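Local coordinates for phosphoacetylglucosamine mutase (Aspergillus lentulus, PDB 5OAW), which interconverts N-acetylglucosamine 6-phosphate and N-acetylglucosamine 1-phosphate, as a magnesium-dependent mutase of the phosphohexomutase family, at residues L38-V43 and S139-V144; V128-D133 and V144-L149; A197-V202 and T418-Q423. All blocks are in the same frame, centred on the assembly; numbering follows the deposited sequence.

Interaction 1. Residues L38-V43 and S139-V144; sequences LLNTVV and SRLIGV. Unlike the reference sequence in segment 139-144: I142 (reference Val).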
# COMPACT_ATOMS: atom_id res chain seq x y z
N LEU A 38 24.03 2.90 5.76
CA LEU A 38 24.36 3.64 4.53
C LEU A 38 23.57 4.96 4.34
O LEU A 38 23.67 5.61 3.29
CB LEU A 38 24.17 2.72 3.30
CG LEU A 38 24.63 1.25 3.35
CD1 LEU A 38 24.14 0.49 2.12
CD2 LEU A 38 26.13 1.10 3.50
N LEU A 39 22.86 5.38 5.38
CA LEU A 39 21.64 6.15 5.20
C LEU A 39 21.63 7.61 5.70
O LEU A 39 20.70 8.36 5.38
CB LEU A 39 20.49 5.35 5.83
CG LEU A 39 19.05 5.38 5.29
CD1 LEU A 39 18.91 5.10 3.81
CD2 LEU A 39 18.22 4.37 6.06
N ASN A 40 22.66 8.01 6.44
CA ASN A 40 22.68 9.35 7.06
C ASN A 40 22.63 10.53 6.09
O ASN A 40 21.70 11.34 6.16
CB ASN A 40 23.85 9.48 8.04
CG ASN A 40 23.56 8.83 9.39
OD1 ASN A 40 22.42 8.45 9.68
ND2 ASN A 40 24.59 8.71 10.22
N THR A 41 23.61 10.59 5.17
CA THR A 41 23.67 11.62 4.12
C THR A 41 22.39 11.68 3.29
O THR A 41 21.99 12.75 2.82
CB THR A 41 24.88 11.41 3.17
OG1 THR A 41 24.88 10.06 2.67
CG2 THR A 41 26.20 11.69 3.88
N VAL A 42 21.74 10.53 3.18
CA VAL A 42 20.54 10.34 2.38
C VAL A 42 19.30 10.91 3.08
O VAL A 42 18.44 11.52 2.44
CB VAL A 42 20.35 8.83 2.11
CG1 VAL A 42 19.15 8.58 1.23
CG2 VAL A 42 21.60 8.25 1.47
N VAL A 43 19.20 10.69 4.39
CA VAL A 43 18.07 11.17 5.19
C VAL A 43 18.21 12.67 5.36
O VAL A 43 17.20 13.41 5.38
CB VAL A 43 18.01 10.44 6.56
CG1 VAL A 43 17.01 11.12 7.51
CG2 VAL A 43 17.62 8.98 6.37
N SER A 139 15.78 6.39 15.68
CA SER A 139 16.11 7.50 16.59
C SER A 139 17.22 8.41 16.05
O SER A 139 17.06 9.63 16.01
CB SER A 139 16.47 6.97 17.97
OG SER A 139 16.47 8.02 18.91
N ARG A 140 18.32 7.80 15.61
CA ARG A 140 19.44 8.49 14.99
C ARG A 140 19.02 9.12 13.65
O ARG A 140 19.40 10.26 13.35
CB ARG A 140 20.62 7.52 14.80
CG ARG A 140 21.64 7.88 13.72
CD ARG A 140 22.66 6.78 13.47
NE ARG A 140 22.07 5.60 12.82
CZ ARG A 140 22.23 5.29 11.53
NH1 ARG A 140 22.96 6.05 10.74
NH2 ARG A 140 21.67 4.21 11.04
N LEU A 141 18.24 8.39 12.87
CA LEU A 141 17.77 8.86 11.57
C LEU A 141 16.84 10.06 11.65
O LEU A 141 16.92 10.96 10.81
CB LEU A 141 17.13 7.72 10.78
CG LEU A 141 17.90 7.02 9.66
CD1 LEU A 141 19.39 6.84 9.93
CD2 LEU A 141 17.25 5.67 9.37
N ILE A 142 15.98 10.07 12.67
CA ILE A 142 15.14 11.23 12.99
C ILE A 142 15.98 12.43 13.44
O ILE A 142 15.66 13.58 13.09
CB ILE A 142 14.03 10.83 13.99
CG1 ILE A 142 12.68 10.83 13.29
CG2 ILE A 142 13.92 11.78 15.18
CD1 ILE A 142 12.57 9.81 12.18
N GLY A 143 17.06 12.14 14.19
CA GLY A 143 18.04 13.13 14.66
C GLY A 143 18.71 13.86 13.51
O GLY A 143 18.87 15.09 13.54
N VAL A 144 19.09 13.08 12.49
CA VAL A 144 19.59 13.57 11.20
C VAL A 144 18.55 14.43 10.48
O VAL A 144 18.87 15.52 10.00
CB VAL A 144 20.04 12.38 10.30
CG1 VAL A 144 20.24 12.79 8.85
CG2 VAL A 144 21.31 11.74 10.86
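V43 and N40, one turn apart at the start of helix 40-56, press against L141 and V144 on helix 138-151. V43 splits its two methyls between different partners. Its CG1 lies anti to the backbone N (chi1 169°) and reaches the backbone of the other helix, 3.3 Å from L141 O, while also meeting V144 CG1 at 3.9 Å. The other methyl, CG2, turns to the L141 side chain, which it meets at CG, the two side chains crossing at nearly a right angle. L141 then divides its own tips: CD2 packs on L39 CD2 at 3.7 Å, and CD1 lies beside the amide of N40 and over one face of the R140 guanidinium, 3.5 Å above its plane. The two helices belong to the N-terminal alpha/beta/alpha domain of the phosphohexomutase fold, and their interface is apolar in the middle, with a polar margin at N40 and R140. V144 meets both the backbone and the side chain of N40: its CG1 touches N40 O at 3.4 Å, whereas CG2 sits against the amide group. At the margin the R140 chain, extended at first and bent at chi3 (70°), swings its head back toward the start of the other helix. There NH1 comes close to the N40 amide, whose plane is turned 56° from that of the guanidinium, while NH2 donates a hydrogen bond to A36 O, just ahead of residues 38-43. Y17, from a loop, touches both N40 and V144, while N76 of strand 75-81 touches both L39 and L141.

Interaction 2. Residues V128-D133 and V144-L149; sequences VVFARD and VLSAAL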
# COMPACT_ATOMS: atom_id res chain seq x y z
N VAL A 128 6.93 20.42 7.67
CA VAL A 128 7.16 18.98 7.49
C VAL A 128 6.88 18.20 8.77
O VAL A 128 7.41 18.54 9.82
CB VAL A 128 8.54 18.64 6.84
CG1 VAL A 128 9.50 19.81 6.82
CG2 VAL A 128 9.19 17.38 7.42
N VAL A 129 6.00 17.21 8.66
CA VAL A 129 5.70 16.24 9.71
C VAL A 129 6.46 14.95 9.43
O VAL A 129 6.58 14.53 8.25
CB VAL A 129 4.20 15.82 9.76
CG1 VAL A 129 3.51 16.30 11.02
CG2 VAL A 129 3.45 16.23 8.49
N PHE A 130 6.91 14.29 10.49
CA PHE A 130 7.52 12.97 10.35
C PHE A 130 7.15 11.97 11.44
O PHE A 130 6.76 12.34 12.54
CB PHE A 130 9.04 13.05 10.15
CG PHE A 130 9.75 13.85 11.19
CD1 PHE A 130 10.03 13.30 12.44
CD2 PHE A 130 10.13 15.18 10.93
CE1 PHE A 130 10.69 14.05 13.40
CE2 PHE A 130 10.79 15.92 11.90
CZ PHE A 130 11.07 15.36 13.14
N ALA A 131 7.26 10.69 11.08
CA ALA A 131 7.13 9.57 12.01
C ALA A 131 8.05 8.42 11.57
O ALA A 131 8.64 8.47 10.48
CB ALA A 131 5.69 9.09 12.08
N ARG A 132 8.12 7.39 12.42
CA ARG A 132 8.92 6.20 12.14
C ARG A 132 8.25 4.91 12.63
O ARG A 132 7.39 4.94 13.53
CB ARG A 132 10.33 6.34 12.76
CG ARG A 132 10.37 6.54 14.26
CD ARG A 132 11.77 6.96 14.65
NE ARG A 132 12.07 6.77 16.07
CZ ARG A 132 11.93 7.71 17.01
NH1 ARG A 132 11.51 8.94 16.69
NH2 ARG A 132 12.22 7.42 18.27
N ASP A 133 8.66 3.78 12.05
CA ASP A 133 8.32 2.48 12.61
C ASP A 133 9.25 2.12 13.79
O ASP A 133 9.88 3.01 14.39
CB ASP A 133 8.25 1.40 11.51
CG ASP A 133 9.61 1.04 10.92
OD1 ASP A 133 10.65 1.64 11.28
OD2 ASP A 133 9.62 0.13 10.07
N VAL A 144 19.09 13.08 12.49
CA VAL A 144 19.59 13.57 11.20
C VAL A 144 18.55 14.43 10.48
O VAL A 144 18.87 15.52 10.00
CB VAL A 144 20.04 12.38 10.30
CG1 VAL A 144 20.24 12.79 8.85
CG2 VAL A 144 21.31 11.74 10.86
N LEU A 145 17.31 13.94 10.41
CA LEU A 145 16.24 14.65 9.73
C LEU A 145 15.98 16.00 10.39
O LEU A 145 15.83 17.01 9.70
CB LEU A 145 14.97 13.79 9.68
CG LEU A 145 13.84 14.23 8.72
CD1 LEU A 145 14.26 14.13 7.26
CD2 LEU A 145 12.61 13.38 8.97
N SER A 146 15.97 16.01 11.72
CA SER A 146 15.84 17.22 12.52
C SER A 146 16.91 18.27 12.24
O SER A 146 16.59 19.45 12.15
CB SER A 146 15.85 16.87 13.99
OG SER A 146 14.77 15.99 14.25
N ALA A 147 18.15 17.83 12.08
CA ALA A 147 19.28 18.72 11.82
C ALA A 147 19.16 19.41 10.46
O ALA A 147 19.50 20.59 10.35
CB ALA A 147 20.60 17.96 11.91
N ALA A 148 18.67 18.67 9.46
CA ALA A 148 18.41 19.20 8.12
C ALA A 148 17.26 20.21 8.10
O ALA A 148 17.25 21.14 7.29
CB ALA A 148 18.12 18.08 7.15
N LEU A 149 16.29 20.01 8.99
CA LEU A 149 15.13 20.87 9.06
C LEU A 149 15.36 22.04 10.02
O LEU A 149 14.55 22.97 10.07
CB LEU A 149 13.88 20.07 9.43
CG LEU A 149 13.46 18.84 8.59
CD1 LEU A 149 12.43 18.03 9.35
CD2 LEU A 149 12.98 19.15 7.17
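L145 opens the contact from the helix by laying its CD2 methyl against F130, 3.6 Å from CD2 of the ring and almost as near to CG. Its chi1 of -166° carries CG away from the backbone N, and the leucine and phenylalanine side chains run alongside one another, pointing opposite ways. One residue on, S146 takes a lesser part: its OG stands 3.9 Å from F130 CZ, and the hydroxyl is hydrogen-bonded to I142 O, one turn back in the same helix, so that the ring meets an oxygen already engaged. A full turn after L145 comes L149, which serves two residues of the strand. Its CD1 packs on F130 CE2 at 3.7 Å and also touches V128 CG2, while CD2 meets V128 CG1 at 3.6 Å in a tip-to-tip approach. F130 therefore lies against two successive turns of the helix, its ring placed there by a chi1 of 53°. Strand and helix run nearly antiparallel, at 172°, with their axes 11.0 Å apart. This is the first half of a beta-alpha-beta unit, in which helix 138-151 leads back from strand 127-132 to strand 155-161. In the sheet, strand 127-132 lies between strands 61-66 and 155-161; L145 also touches V64 and L149 touches F156 on those neighbours, while V144, A148 and L149 meet helix 40-56.

Interaction 3. Residues A197-V202 and T418-Q423; sequences AAFKRV and TDLINQ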
# COMPACT_ATOMS: atom_id res chain seq x y z
N ALA A 197 -15.49 5.69 15.05
CA ALA A 197 -16.81 6.26 14.80
C ALA A 197 -17.39 5.76 13.48
O ALA A 197 -18.56 5.39 13.42
CB ALA A 197 -16.76 7.79 14.85
N ALA A 198 -16.55 5.71 12.43
CA ALA A 198 -16.95 5.14 11.14
C ALA A 198 -17.33 3.67 11.24
O ALA A 198 -18.34 3.24 10.65
CB ALA A 198 -15.86 5.34 10.10
N PHE A 199 -16.53 2.91 12.00
CA PHE A 199 -16.80 1.48 12.21
C PHE A 199 -18.07 1.21 13.01
O PHE A 199 -18.73 0.19 12.76
CB PHE A 199 -15.60 0.75 12.85
CG PHE A 199 -15.73 -0.76 12.85
CD1 PHE A 199 -15.62 -1.48 11.66
CD2 PHE A 199 -15.94 -1.46 14.04
CE1 PHE A 199 -15.73 -2.88 11.65
CE2 PHE A 199 -16.04 -2.85 14.04
CZ PHE A 199 -15.95 -3.56 12.84
N LYS A 200 -18.41 2.09 13.96
CA LYS A 200 -19.70 1.99 14.66
C LYS A 200 -20.89 2.19 13.70
O LYS A 200 -21.82 1.37 13.69
CB LYS A 200 -19.78 2.97 15.85
CG LYS A 200 -20.81 2.52 16.88
CD LYS A 200 -20.98 3.45 18.07
CE LYS A 200 -21.68 2.70 19.20
NZ LYS A 200 -22.31 3.58 20.22
N ARG A 201 -20.83 3.25 12.89
CA ARG A 201 -21.85 3.54 11.88
C ARG A 201 -21.97 2.41 10.86
O ARG A 201 -23.06 1.87 10.66
CB ARG A 201 -21.60 4.86 11.16
CG ARG A 201 -21.55 6.10 12.04
CD ARG A 201 -21.92 7.38 11.29
NE ARG A 201 -21.20 7.62 10.02
CZ ARG A 201 -19.93 8.05 9.88
NH1 ARG A 201 -19.15 8.30 10.94
NH2 ARG A 201 -19.44 8.24 8.66
N VAL A 202 -20.85 2.02 10.25
CA VAL A 202 -20.87 0.97 9.21
C VAL A 202 -21.44 -0.36 9.73
O VAL A 202 -22.06 -1.11 8.98
CB VAL A 202 -19.51 0.84 8.47
CG1 VAL A 202 -18.48 0.08 9.28
CG2 VAL A 202 -19.70 0.17 7.12
N THR A 418 -16.84 5.79 3.54
CA THR A 418 -15.94 6.85 3.08
C THR A 418 -15.04 7.34 4.22
O THR A 418 -13.90 7.71 4.00
CB THR A 418 -16.67 8.04 2.40
OG1 THR A 418 -17.44 8.77 3.36
CG2 THR A 418 -17.58 7.56 1.28
N ASP A 419 -15.55 7.28 5.45
CA ASP A 419 -14.77 7.67 6.62
C ASP A 419 -13.88 6.53 7.13
O ASP A 419 -12.77 6.78 7.59
CB ASP A 419 -15.67 8.24 7.72
CG ASP A 419 -16.36 9.52 7.30
OD1 ASP A 419 -15.76 10.31 6.54
OD2 ASP A 419 -17.51 9.74 7.73
N LEU A 420 -14.36 5.29 7.00
CA LEU A 420 -13.61 4.09 7.39
C LEU A 420 -12.43 3.77 6.49
O LEU A 420 -11.38 3.33 6.97
CB LEU A 420 -14.54 2.86 7.47
CG LEU A 420 -13.90 1.62 8.13
CD1 LEU A 420 -13.80 1.77 9.65
CD2 LEU A 420 -14.62 0.34 7.75
N ILE A 421 -12.60 3.96 5.19
CA ILE A 421 -11.60 3.58 4.22
C ILE A 421 -10.64 4.75 4.05
O ILE A 421 -11.04 5.86 3.72
CB ILE A 421 -12.26 3.16 2.90
CG1 ILE A 421 -13.12 1.92 3.12
CG2 ILE A 421 -11.22 2.87 1.83
CD1 ILE A 421 -14.25 1.75 2.12
N ASN A 422 -9.36 4.48 4.27
CA ASN A 422 -8.32 5.48 4.15
C ASN A 422 -8.11 5.85 2.69
O ASN A 422 -7.73 5.03 1.87
CB ASN A 422 -7.04 4.94 4.78
CG ASN A 422 -5.96 5.99 4.98
OD1 ASN A 422 -5.66 6.78 4.09
ND2 ASN A 422 -5.34 5.97 6.16
N GLN A 423 -8.37 7.13 2.40
CA GLN A 423 -8.30 7.72 1.08
C GLN A 423 -6.90 8.12 0.66
O GLN A 423 -6.63 8.22 -0.55
CB GLN A 423 -9.20 8.96 1.03
CG GLN A 423 -10.69 8.69 1.08
CD GLN A 423 -11.11 7.68 0.04
OE1 GLN A 423 -11.22 7.99 -1.14
NE2 GLN A 423 -11.31 6.45 0.48
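L420, D419 and A198 carry this meeting of two helix ends. L420, the last helical residue before the chain turns off at I421, lies against helix 188-202 along much of its side chain. CB is 3.8 Å from A198 CB, and the chi1 of -169°, with CG anti to the backbone N, sends the two methyls onward: CD1 to F199, 3.8 Å from its CB and near the edge of its ring, and CD2 to V202 CG1 at 4.2 Å. A198 is the small residue that lets the backbones come near, its CA 5.1 Å from that of L420, and its methyl touches L420 N at 3.4 Å as well as D419 CB. D419 adds a salt bridge at the partly exposed margin. R201 NH2 donates to D419 OD2 over 2.6 Å with a bent N-H...O angle of 144°, meeting the oxygen on its anti side, and the guanidinium and carboxylate planes stand 71° apart. The contact joins domain II, which holds helix 188-202, to domain III, which holds helix 408-420. V202 also packs on C413, A416 and L417 of helix 408-420, while F199 reaches L433 and V202 reaches A437 of helix 428-441, and I421 leans on strand 385-389.

Interactions 1 and 2 both use helix 138-151: one side of it receives helix 40-56 and another packs on strand 127-132. V144 lies in a segment of each, but of the two contacts it takes part only in interaction 1. Their centres are 9 Å apart, and they touch directly, as where I142 CG1 meets F130 CD1. Interaction 2 is almost wholly apolar, as suits a helix laid on a sheet, whereas interaction 1, between two helices, has a polar margin. Interaction 3 stands apart, its centre about 36 Å from that of interaction 1. It joins helices of domains II and III, whereas the others lie within domain I, and a salt bridge edges its apolar core. All three are largely buried.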